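Local structure of putative xanthine dehydrogenase YAGS fad-binding subunit (Escherichia coli, 5G5G) at residues 210-213 with 214-217; 225-228 with 229-232; 407-411 with 412-416; 423-426 with 427-430; 523-526 with 527-531. The protein binds the pterin cytosine dinucleotide and dioxothiomolybdenum centre and probably oxidises aldehydes as the large subunit of a periplasmic oxidase. All blocks are in the same frame, centred on the assembly; numbering follows the deposited sequence. Where two conformers were deposited one is given.

How the contacts relate
From the N terminus, five short contacts follow one another in series; none nests within or crosses another. Contact 1 closes the turn from the loop after strand 203-208 into helix 213-224, and contact 2 the turn from that helix into strand 231-234. These two touch through R217. Contact 3 ends helix 401-412, and contact 4 is the reversal between strands 425-426 and 429-441; their nearest atoms are about 6 Å apart. Contact 5 closes no loop, being one turn within helix 511-534, which packs on strands 447-453 and 566-574 and helix 472-484. Contacts 1 and 2 belong to the first molybdopterin cofactor-binding region, contacts 3 to 5 to the second.

Contact 1: residues 210-213 with 214-217; sequences NQMI and DWCR
M212 and W215 lie alongside each other, pointing the same way, at the start of helix 213-224. The sulfur of M212 sits over one face of the indole: SD is 4.2 Å from the centroid of the W215 six-membered ring and only 7° off its normal. Nearer the backbone, M212 CG closes to 3.6 Å from W215 CE3, while the terminal CE passes over the same ring. A bend at chi2 of M212 (-76°) folds the thioether along the indole. The sulfur over the face makes this a Met-aromatic contact; the methylenes add apolar packing.

M212 is also the N-cap, and its carbonyl receives the first turn's amide, C216 N to M212 O at 3.0 Å. I213 repeats the pattern with R217 N to I213 O, also 3.0 Å. Its buried side chain points away from 214-217, although CB touches D214 N at 3.1 Å, and packs on I233 and S235. C216 CB rests 3.4 Å from both M212 O and I213 O. One step earlier, N210 OD1 accepts M212 N at 2.8 Å, in the plane of its carbonyl, closing an Asx turn, and N210 ND2 leans on C216 CB at 3.7 Å.

Between N210 and M212, Q211 belongs to the molybdenum pocket: its NE2 is hydrogen-bonded to oxygen O1 of the dioxothiomolybdenum ion, and its OE1 accepts from G243 N and K245 N. The arrangement is an Asx turn leading into a helix N-terminus, set at the edge of the molybdenum site.

Contact 2: residues 225-228 with 229-232; sequences KVPV and ENVR
The ring of P227 lies over one face of the N230 carboxamide, with N230 ND2 3.9 Å from P227 CD and the two side chains crossing at a slant. The carboxylate of E229 meets the same proline differently: P227 CB sits at its edge, close to its plane, 3.3 Å from E229 OE2. Over a face of that carboxylate stands V228 CG1, 3.9 Å from E229 CD. E229 reaches back because its first torsion is far from staggered (chi1 24°) and the chain then bends at chi2 (-71°), curling the carboxylate over the preceding residues.

Beneath these groups the backbone makes a tight turn. N230 N donates to P227 O at 2.9 Å, and V231 N to V228 O at 3.3 Å; in both the donor stands well above the carbonyl plane, consistent with the 3-10 turn at 228-230. V226 and the buried V231 meet methyl to methyl at about a right angle, CG2 to CG2 3.9 Å.

R217, on the preceding helix, adds weak hydrogen bonds from NE to the carbonyls of V228 and V231, tying the turn to the helix it has just left. K225, with positive phi, is the C-prime residue of the Schellman motif that ends helix 213-224. The backbone of R232 bonds L204 and L206, and the turn is the helix-to-strand junction of a beta-alpha-beta unit formed by strand 203-208, helix 213-224 and the parallel strand 231-234.

Contact 3: residues 407-411 with 412-416; sequences TGADK and FGWKQ
A409 and W414 are joined first by backbone hydrogen bonding. W414 N donates to A409 O at 2.9 Å in an almost straight bond (175°), lying in the carbonyl plane, while G413 N adds a weak bond to the same oxygen at 3.1 Å. A regular helical bond precedes them, F412 N to G408 O at 2.8 Å. The five-residue step from A409 to W414 shows the chain leaving the helix, and G413 makes the turn with positive phi (78°).

Water supplies the third link to this carbonyl. It donates to A409 O at 3.2 Å and accepts from K415 N at 2.9 Å, bridging the end of the helix to the following 3-10 turn.

Apolar contact is small and direct: A409 CB meets W414 CB at 3.7 Å. W414 then carries its indole away, CG anti to the backbone N (chi1 179°), onto helix 376-382 and strand 429-441, with NE1 hydrogen-bonded to D375. F412 packs on strands 584-596 and 602-612, where R606 forms a cation-pi contact with its ring and bonds its carbonyl.

Charge plays a looser part, D410 OD1 and K415 NZ being 4.9 Å apart, opposite in sign but not in contact. The chemistry implies a shared acceptor: at the helix end one carbonyl, A409 O, takes a straight amide bond from W414, a weak one from G413, and a water.

Contact 4: residues 423-426 with 427-430; sequences QVRD and GEWL
Two successive bends, chi2 -87° and chi3 -76°, curl R425 back over its own hairpin until its guanidinium meets the turn. There NE donates to G427 O at 3.1 Å, nearly straight (172°), with the oxygen at the guanidinium edge and the N-H lying in the carbonyl plane, while E428 O lies over one face. The same bends lay R425 CD against L430 CD2, 3.6 Å away, on the face of the sheet that these two residues share.

The backbone beneath is a type II' turn from D426 to W429, with G427 at its first inner position. D426 N donates to W429 O at 2.8 Å, and W429 N returns to D426 O at 3.1 Å, so these two form a hydrogen-bonded antiparallel pair. R425 and L430 are the neighbouring non-hydrogen-bonded pair, where R425 CA approaches W429 O to 3.2 Å. The indole of W429 presents its edge to D426 O, with CD1 at 3.5 Å.

Outside the hairpin, D426 forms a salt bridge with R605, and E428 hydrogen-bonds a polar side chain of another protein chain. The chemistry implies a turn closed twice, by paired backbone amides and by an arginine clasping its glycine carbonyl.

Contact 5: residues 523-526 with 527-531; sequences CMKL and REMIA
L526 and I530 meet one turn apart on an alpha-helix, 511-534: L526 CG lies 4.0 Å from I530 CD1, the two side chains set obliquely. The regular i to i+4 bonds of the helix hold this spacing, with I530 N to L526 O at 2.8 Å and R527 N to C523 O at the same 2.8 Å. Side-chain carbons rest against the carbonyls as well: I530 CG1 comes within 3.2 Å of L526 O, and R527 CG within 3.3 Å of C523 O.

Around this ladder, C523, L526 and I530 turn to strand 447-453, and L526 and I530 also pack on L566 of strand 566-574 and L484 of helix 472-484, so the helix lies against a sheet and another helix. K525 and E528 are more exposed, K525 near E570 of strand 566-574 and E528 near P538.

The chain of R527 runs back along the helix over the C523 carbonyl, then bends at chi3 (65°), which brings NH1 into a hydrogen bond with the carbonyl of M483. M483 also packs on C523 and M524. Where M524 and R527 cross, M524 SD stands 4.1 Å from R527 NE, oblique to the guanidinium.

Contact 1: residues 210-213 with 214-217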
# COMPACT_ATOMS: atom_id res chain seq x y z
N ASN C 210 -14.33 -6.32 -6.48
CA ASN C 210 -14.89 -5.20 -7.21
C ASN C 210 -15.78 -4.38 -6.25
O ASN C 210 -16.56 -4.96 -5.53
CB ASN C 210 -15.66 -5.69 -8.43
CG ASN C 210 -15.97 -4.58 -9.42
OD1 ASN C 210 -16.70 -3.65 -9.10
ND2 ASN C 210 -15.36 -4.62 -10.60
N GLN C 211 -15.67 -3.05 -6.33
CA GLN C 211 -16.40 -2.13 -5.48
C GLN C 211 -17.87 -1.93 -5.95
O GLN C 211 -18.70 -1.44 -5.15
CB GLN C 211 -15.72 -0.76 -5.50
CG GLN C 211 -14.29 -0.73 -4.95
CD GLN C 211 -13.55 0.58 -5.07
OE1 GLN C 211 -12.36 0.64 -5.42
NE2 GLN C 211 -14.26 1.67 -4.80
N MET C 212 -18.15 -2.23 -7.21
CA MET C 212 -19.40 -1.81 -7.89
C MET C 212 -19.99 -2.98 -8.64
O MET C 212 -19.63 -3.23 -9.78
CB MET C 212 -19.11 -0.67 -8.86
CG MET C 212 -18.59 0.61 -8.23
SD MET C 212 -20.02 1.43 -7.46
CE MET C 212 -19.38 2.94 -6.89
N ILE C 213 -20.84 -3.75 -7.96
CA ILE C 213 -21.27 -5.07 -8.42
C ILE C 213 -22.07 -4.90 -9.69
O ILE C 213 -21.86 -5.62 -10.67
CB ILE C 213 -22.14 -5.81 -7.37
CG1 ILE C 213 -21.31 -6.18 -6.12
CG2 ILE C 213 -22.83 -7.06 -7.94
CD1 ILE C 213 -20.26 -7.27 -6.38
N ASP C 214 -22.99 -3.92 -9.68
CA ASP C 214 -23.87 -3.80 -10.87
C ASP C 214 -23.09 -3.30 -12.10
O ASP C 214 -23.33 -3.78 -13.21
CB ASP C 214 -25.07 -2.91 -10.59
CG ASP C 214 -26.11 -2.98 -11.69
OD1 ASP C 214 -26.65 -4.06 -11.98
OD2 ASP C 214 -26.43 -1.90 -12.20
N TRP C 215 -22.17 -2.36 -11.92
CA TRP C 215 -21.36 -1.85 -13.04
C TRP C 215 -20.53 -3.00 -13.57
O TRP C 215 -20.37 -3.13 -14.79
CB TRP C 215 -20.38 -0.78 -12.59
CG TRP C 215 -21.01 0.54 -12.24
CD1 TRP C 215 -22.32 0.90 -12.31
CD2 TRP C 215 -20.28 1.68 -11.80
NE1 TRP C 215 -22.47 2.23 -11.87
CE2 TRP C 215 -21.21 2.73 -11.60
CE3 TRP C 215 -18.93 1.92 -11.54
CZ2 TRP C 215 -20.81 4.01 -11.19
CZ3 TRP C 215 -18.54 3.19 -11.14
CH2 TRP C 215 -19.48 4.20 -10.92
N CYS C 216 -19.96 -3.79 -12.66
CA CYS C 216 -19.15 -4.99 -13.10
C CYS C 216 -19.97 -5.89 -13.98
O CYS C 216 -19.53 -6.31 -15.07
CB CYS C 216 -18.65 -5.74 -11.87
SG CYS C 216 -17.58 -7.17 -12.22
N ARG C 217 -21.16 -6.23 -13.53
CA ARG C 217 -22.01 -7.13 -14.28
C ARG C 217 -22.33 -6.60 -15.70
O ARG C 217 -22.20 -7.31 -16.72
CB ARG C 217 -23.29 -7.35 -13.51
CG ARG C 217 -24.14 -8.48 -14.02
CD ARG C 217 -25.45 -8.43 -13.30
NE ARG C 217 -26.43 -9.29 -13.88
CZ ARG C 217 -27.74 -9.17 -13.69
NH1 ARG C 217 -28.23 -8.17 -12.97
NH2 ARG C 217 -28.56 -10.04 -14.28

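Contact 2: residues 225-228 with 229-232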
# COMPACT_ATOMS: atom_id res chain seq x y z
N LYS C 225 -20.04 -9.53 -24.85
CA LYS C 225 -21.19 -9.58 -25.80
C LYS C 225 -22.14 -10.71 -25.48
O LYS C 225 -22.52 -11.52 -26.33
CB LYS C 225 -20.71 -9.65 -27.25
CG LYS C 225 -19.78 -8.52 -27.67
CD LYS C 225 -19.23 -8.76 -29.08
CE LYS C 225 -18.97 -7.46 -29.82
NZ LYS C 225 -20.01 -7.17 -30.86
N VAL C 226 -22.54 -10.75 -24.24
CA VAL C 226 -23.49 -11.75 -23.75
C VAL C 226 -24.61 -10.99 -23.02
O VAL C 226 -24.41 -9.85 -22.61
CB VAL C 226 -22.87 -12.82 -22.81
CG1 VAL C 226 -21.74 -13.56 -23.50
CG2 VAL C 226 -22.40 -12.24 -21.48
N PRO C 227 -25.77 -11.63 -22.88
CA PRO C 227 -26.87 -10.98 -22.15
C PRO C 227 -26.48 -10.76 -20.71
O PRO C 227 -25.98 -11.66 -20.04
CB PRO C 227 -28.01 -12.00 -22.24
CG PRO C 227 -27.77 -12.68 -23.53
CD PRO C 227 -26.26 -12.87 -23.55
N VAL C 228 -26.75 -9.57 -20.21
CA VAL C 228 -26.46 -9.26 -18.83
C VAL C 228 -27.14 -10.21 -17.83
O VAL C 228 -26.65 -10.47 -16.74
CB VAL C 228 -26.80 -7.78 -18.53
CG1 VAL C 228 -28.29 -7.57 -18.45
CG2 VAL C 228 -26.14 -7.34 -17.25
N GLU C 229 -28.29 -10.72 -18.23
CA GLU C 229 -29.02 -11.65 -17.40
C GLU C 229 -28.30 -12.98 -17.20
O GLU C 229 -28.63 -13.71 -16.29
CB GLU C 229 -30.48 -11.93 -17.92
CG GLU C 229 -30.78 -11.69 -19.41
CD GLU C 229 -30.80 -10.20 -19.83
OE1 GLU C 229 -31.54 -9.38 -19.22
OE2 GLU C 229 -30.08 -9.81 -20.79
N ASN C 230 -27.34 -13.28 -18.06
CA ASN C 230 -26.58 -14.52 -18.00
C ASN C 230 -25.32 -14.44 -17.13
O ASN C 230 -24.54 -15.38 -17.10
CB ASN C 230 -26.25 -14.96 -19.42
CG ASN C 230 -27.47 -15.50 -20.15
OD1 ASN C 230 -28.53 -15.62 -19.57
ND2 ASN C 230 -27.30 -15.89 -21.39
N VAL C 231 -25.14 -13.34 -16.41
CA VAL C 231 -23.92 -13.07 -15.62
C VAL C 231 -24.30 -12.82 -14.17
O VAL C 231 -25.21 -12.02 -13.88
CB VAL C 231 -23.18 -11.84 -16.12
CG1 VAL C 231 -21.96 -11.51 -15.22
CG2 VAL C 231 -22.74 -12.07 -17.56
N ARG C 232 -23.57 -13.47 -13.26
CA ARG C 232 -23.73 -13.30 -11.85
C ARG C 232 -22.34 -12.91 -11.34
O ARG C 232 -21.35 -13.56 -11.65
CB ARG C 232 -24.24 -14.54 -11.12
CG ARG C 232 -24.39 -14.36 -9.61
CD ARG C 232 -25.01 -15.57 -8.95
NE ARG C 232 -25.05 -15.49 -7.49
CZ ARG C 232 -25.45 -16.47 -6.69
NH1 ARG C 232 -25.79 -17.68 -7.15
NH2 ARG C 232 -25.49 -16.29 -5.39

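Contact 3: residues 407-411 with 412-416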
# COMPACT_ATOMS: atom_id res chain seq x y z
N THR C 407 -12.61 23.94 16.75
CA THR C 407 -12.53 22.77 17.62
C THR C 407 -11.17 22.13 17.51
O THR C 407 -10.53 21.81 18.54
CB THR C 407 -13.60 21.73 17.26
OG1 THR C 407 -14.89 22.31 17.46
CG2 THR C 407 -13.50 20.46 18.12
N GLY C 408 -10.69 21.98 16.28
CA GLY C 408 -9.36 21.43 16.06
C GLY C 408 -8.24 22.24 16.67
O GLY C 408 -7.34 21.68 17.36
N ALA C 409 -8.28 23.56 16.45
CA ALA C 409 -7.24 24.44 16.99
C ALA C 409 -7.17 24.30 18.51
O ALA C 409 -6.08 24.27 19.08
CB ALA C 409 -7.49 25.91 16.62
N ASP C 410 -8.34 24.30 19.17
CA ASP C 410 -8.43 24.19 20.64
C ASP C 410 -7.87 22.86 21.15
O ASP C 410 -7.08 22.84 22.08
CB ASP C 410 -9.89 24.38 21.13
CG ASP C 410 -10.41 25.85 20.99
OD1 ASP C 410 -9.62 26.78 20.72
OD2 ASP C 410 -11.64 26.09 21.17
N LYS C 411 -8.30 21.76 20.56
CA LYS C 411 -7.86 20.44 20.99
C LYS C 411 -6.38 20.24 20.73
O LYS C 411 -5.69 19.65 21.55
CB LYS C 411 -8.63 19.35 20.25
CG LYS C 411 -8.19 17.94 20.56
CD LYS C 411 -8.49 17.52 22.00
CE LYS C 411 -8.01 16.09 22.33
NZ LYS C 411 -8.25 15.17 21.19
N PHE C 412 -5.91 20.70 19.57
CA PHE C 412 -4.51 20.49 19.15
C PHE C 412 -3.52 21.34 19.88
O PHE C 412 -2.37 21.01 19.87
CB PHE C 412 -4.42 20.79 17.67
CG PHE C 412 -3.10 20.45 17.02
CD1 PHE C 412 -2.79 19.16 16.66
CD2 PHE C 412 -2.21 21.48 16.67
CE1 PHE C 412 -1.59 18.88 15.97
CE2 PHE C 412 -1.04 21.22 15.95
CZ PHE C 412 -0.73 19.91 15.61
N GLY C 413 -3.98 22.46 20.43
CA GLY C 413 -3.11 23.43 21.03
C GLY C 413 -2.43 24.27 19.97
O GLY C 413 -1.22 24.58 20.09
N TRP C 414 -3.22 24.72 18.99
CA TRP C 414 -2.69 25.50 17.88
C TRP C 414 -2.02 26.80 18.32
O TRP C 414 -1.02 27.23 17.73
CB TRP C 414 -3.82 25.81 16.90
CG TRP C 414 -3.41 26.61 15.76
CD1 TRP C 414 -3.69 27.91 15.55
CD2 TRP C 414 -2.61 26.18 14.66
NE1 TRP C 414 -3.16 28.31 14.34
CE2 TRP C 414 -2.47 27.27 13.78
CE3 TRP C 414 -2.02 24.95 14.31
CZ2 TRP C 414 -1.73 27.18 12.59
CZ3 TRP C 414 -1.30 24.87 13.10
CH2 TRP C 414 -1.17 25.97 12.28
N LYS C 415 -2.56 27.44 19.35
CA LYS C 415 -1.94 28.67 19.80
C LYS C 415 -0.51 28.52 20.34
O LYS C 415 0.21 29.50 20.46
CB LYS C 415 -2.87 29.43 20.75
CG LYS C 415 -4.10 29.93 19.99
CD LYS C 415 -4.73 31.18 20.57
CE LYS C 415 -5.91 31.65 19.74
NZ LYS C 415 -7.16 30.93 20.15
N GLN C 416 -0.08 27.30 20.60
CA GLN C 416 1.28 27.09 21.07
C GLN C 416 2.32 26.99 19.90
O GLN C 416 3.53 26.94 20.14
CB GLN C 416 1.25 25.90 22.10
CG GLN C 416 0.72 26.33 23.53
CD GLN C 416 -0.80 26.74 23.67
OE1 GLN C 416 -1.71 25.88 23.64
NE2 GLN C 416 -1.06 28.05 23.90
O HOH W 1 -4.87 26.64 20.86

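Contact 4: residues 423-426 with 427-430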
# COMPACT_ATOMS: atom_id res chain seq x y z
N GLN C 423 12.11 27.74 14.48
CA GLN C 423 12.62 28.18 15.77
C GLN C 423 12.43 27.19 16.88
O GLN C 423 12.84 27.47 18.01
CB GLN C 423 11.94 29.50 16.19
CG GLN C 423 11.95 30.56 15.10
CD GLN C 423 13.35 30.89 14.66
OE1 GLN C 423 14.20 31.22 15.49
NE2 GLN C 423 13.61 30.78 13.39
N VAL C 424 11.86 26.01 16.58
CA VAL C 424 11.56 25.04 17.60
C VAL C 424 12.31 23.72 17.39
O VAL C 424 12.16 23.08 16.36
CB VAL C 424 10.05 24.80 17.69
CG1 VAL C 424 9.76 23.81 18.80
CG2 VAL C 424 9.31 26.10 17.91
N ARG C 425 13.10 23.29 18.38
CA ARG C 425 13.82 22.03 18.27
C ARG C 425 13.38 21.08 19.37
O ARG C 425 13.01 21.51 20.45
CB ARG C 425 15.32 22.24 18.38
CG ARG C 425 15.94 23.05 17.26
CD ARG C 425 16.31 22.15 16.11
NE ARG C 425 17.53 21.35 16.39
CZ ARG C 425 18.74 21.60 15.88
NH1 ARG C 425 18.96 22.62 15.03
NH2 ARG C 425 19.75 20.81 16.24
N ASP C 426 13.41 19.79 19.05
CA ASP C 426 13.33 18.73 20.03
C ASP C 426 14.54 17.86 19.74
O ASP C 426 14.49 17.02 18.86
CB ASP C 426 12.03 17.97 19.88
CG ASP C 426 11.97 16.75 20.78
OD1 ASP C 426 12.82 16.62 21.69
OD2 ASP C 426 11.06 15.93 20.59
N GLY C 427 15.63 18.09 20.48
CA GLY C 427 16.89 17.43 20.17
C GLY C 427 17.36 17.85 18.78
O GLY C 427 17.40 19.05 18.47
N GLU C 428 17.65 16.87 17.93
CA GLU C 428 18.13 17.17 16.58
C GLU C 428 16.95 17.45 15.61
O GLU C 428 17.19 17.79 14.47
CB GLU C 428 19.03 16.03 16.02
CG GLU C 428 20.36 16.53 15.44
CD GLU C 428 21.36 15.45 14.96
OE1 GLU C 428 21.23 14.25 15.29
OE2 GLU C 428 22.31 15.82 14.23
N TRP C 429 15.70 17.32 16.07
CA TRP C 429 14.52 17.49 15.21
C TRP C 429 14.01 18.94 15.24
O TRP C 429 13.89 19.53 16.33
CB TRP C 429 13.39 16.58 15.68
CG TRP C 429 13.79 15.15 15.58
CD1 TRP C 429 14.45 14.39 16.54
CD2 TRP C 429 13.65 14.32 14.44
NE1 TRP C 429 14.68 13.12 16.07
CE2 TRP C 429 14.21 13.05 14.77
CE3 TRP C 429 13.10 14.51 13.17
CZ2 TRP C 429 14.25 11.98 13.86
CZ3 TRP C 429 13.14 13.47 12.27
CH2 TRP C 429 13.70 12.20 12.62
N LEU C 430 13.77 19.52 14.06
CA LEU C 430 13.00 20.76 13.92
C LEU C 430 11.54 20.38 13.96
O LEU C 430 11.10 19.48 13.22
CB LEU C 430 13.31 21.47 12.60
CG LEU C 430 14.72 22.02 12.47
CD1 LEU C 430 15.19 22.08 11.01
CD2 LEU C 430 14.79 23.39 13.12

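Contact 5: residues 523-526 with 527-531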
# COMPACT_ATOMS: atom_id res chain seq x y z
N CYS C 523 -37.15 -1.25 5.19
CA CYS C 523 -37.64 -1.45 6.53
C CYS C 523 -38.95 -0.70 6.78
O CYS C 523 -39.76 -1.19 7.56
CB CYS C 523 -36.60 -1.09 7.59
SG CYS C 523 -35.21 -2.21 7.65
N MET C 524 -39.17 0.46 6.17
CA MET C 524 -40.41 1.18 6.37
C MET C 524 -41.57 0.38 5.77
O MET C 524 -42.64 0.25 6.40
CB MET C 524 -40.40 2.57 5.75
CG MET C 524 -39.59 3.57 6.54
SD MET C 524 -40.30 3.86 8.21
CE MET C 524 -41.83 4.67 7.86
N LYS C 525 -41.32 -0.26 4.62
CA LYS C 525 -42.32 -1.16 4.05
C LYS C 525 -42.52 -2.41 4.94
O LYS C 525 -43.67 -2.85 5.19
CB LYS C 525 -41.94 -1.55 2.63
CG LYS C 525 -42.89 -2.50 1.92
CD LYS C 525 -44.24 -1.89 1.65
CE LYS C 525 -45.08 -2.91 0.92
NZ LYS C 525 -46.30 -2.27 0.37
N LEU C 526 -41.43 -2.96 5.45
CA LEU C 526 -41.53 -4.15 6.30
C LEU C 526 -42.28 -3.84 7.59
O LEU C 526 -43.09 -4.66 8.04
CB LEU C 526 -40.15 -4.73 6.59
CG LEU C 526 -40.04 -6.01 7.41
CD1 LEU C 526 -40.87 -7.12 6.79
CD2 LEU C 526 -38.58 -6.41 7.50
N ARG C 527 -42.08 -2.65 8.13
CA ARG C 527 -42.85 -2.22 9.30
C ARG C 527 -44.34 -2.17 8.98
O ARG C 527 -45.14 -2.60 9.80
CB ARG C 527 -42.38 -0.87 9.85
CG ARG C 527 -41.05 -0.94 10.62
CD ARG C 527 -40.36 0.41 10.63
NE ARG C 527 -41.18 1.38 11.38
CZ ARG C 527 -40.90 1.91 12.56
NH1 ARG C 527 -39.78 1.61 13.24
NH2 ARG C 527 -41.77 2.78 13.08
N GLU C 528 -44.71 -1.64 7.81
CA GLU C 528 -46.10 -1.65 7.36
C GLU C 528 -46.66 -3.07 7.27
O GLU C 528 -47.77 -3.32 7.71
CB GLU C 528 -46.27 -0.92 6.03
CG GLU C 528 -46.03 0.57 6.13
CD GLU C 528 -46.40 1.31 4.86
OE1 GLU C 528 -47.63 1.55 4.62
OE2 GLU C 528 -45.47 1.63 4.11
N MET C 529 -45.88 -3.99 6.71
CA MET C 529 -46.30 -5.39 6.58
C MET C 529 -46.46 -6.07 7.95
O MET C 529 -47.42 -6.85 8.18
CB MET C 529 -45.33 -6.16 5.71
CG MET C 529 -45.24 -5.67 4.28
SD MET C 529 -43.86 -6.40 3.40
CE MET C 529 -44.37 -8.11 3.35
N ILE C 530 -45.54 -5.78 8.87
CA ILE C 530 -45.67 -6.29 10.22
C ILE C 530 -46.94 -5.75 10.88
O ILE C 530 -47.76 -6.52 11.37
CB ILE C 530 -44.40 -6.04 11.06
CG1 ILE C 530 -43.23 -6.80 10.48
CG2 ILE C 530 -44.63 -6.46 12.52
CD1 ILE C 530 -41.88 -6.22 10.90
N ALA C 531 -47.10 -4.43 10.86
CA ALA C 531 -48.28 -3.79 11.39
C ALA C 531 -49.59 -4.41 10.83
O ALA C 531 -50.54 -4.68 11.58
CB ALA C 531 -48.23 -2.28 11.13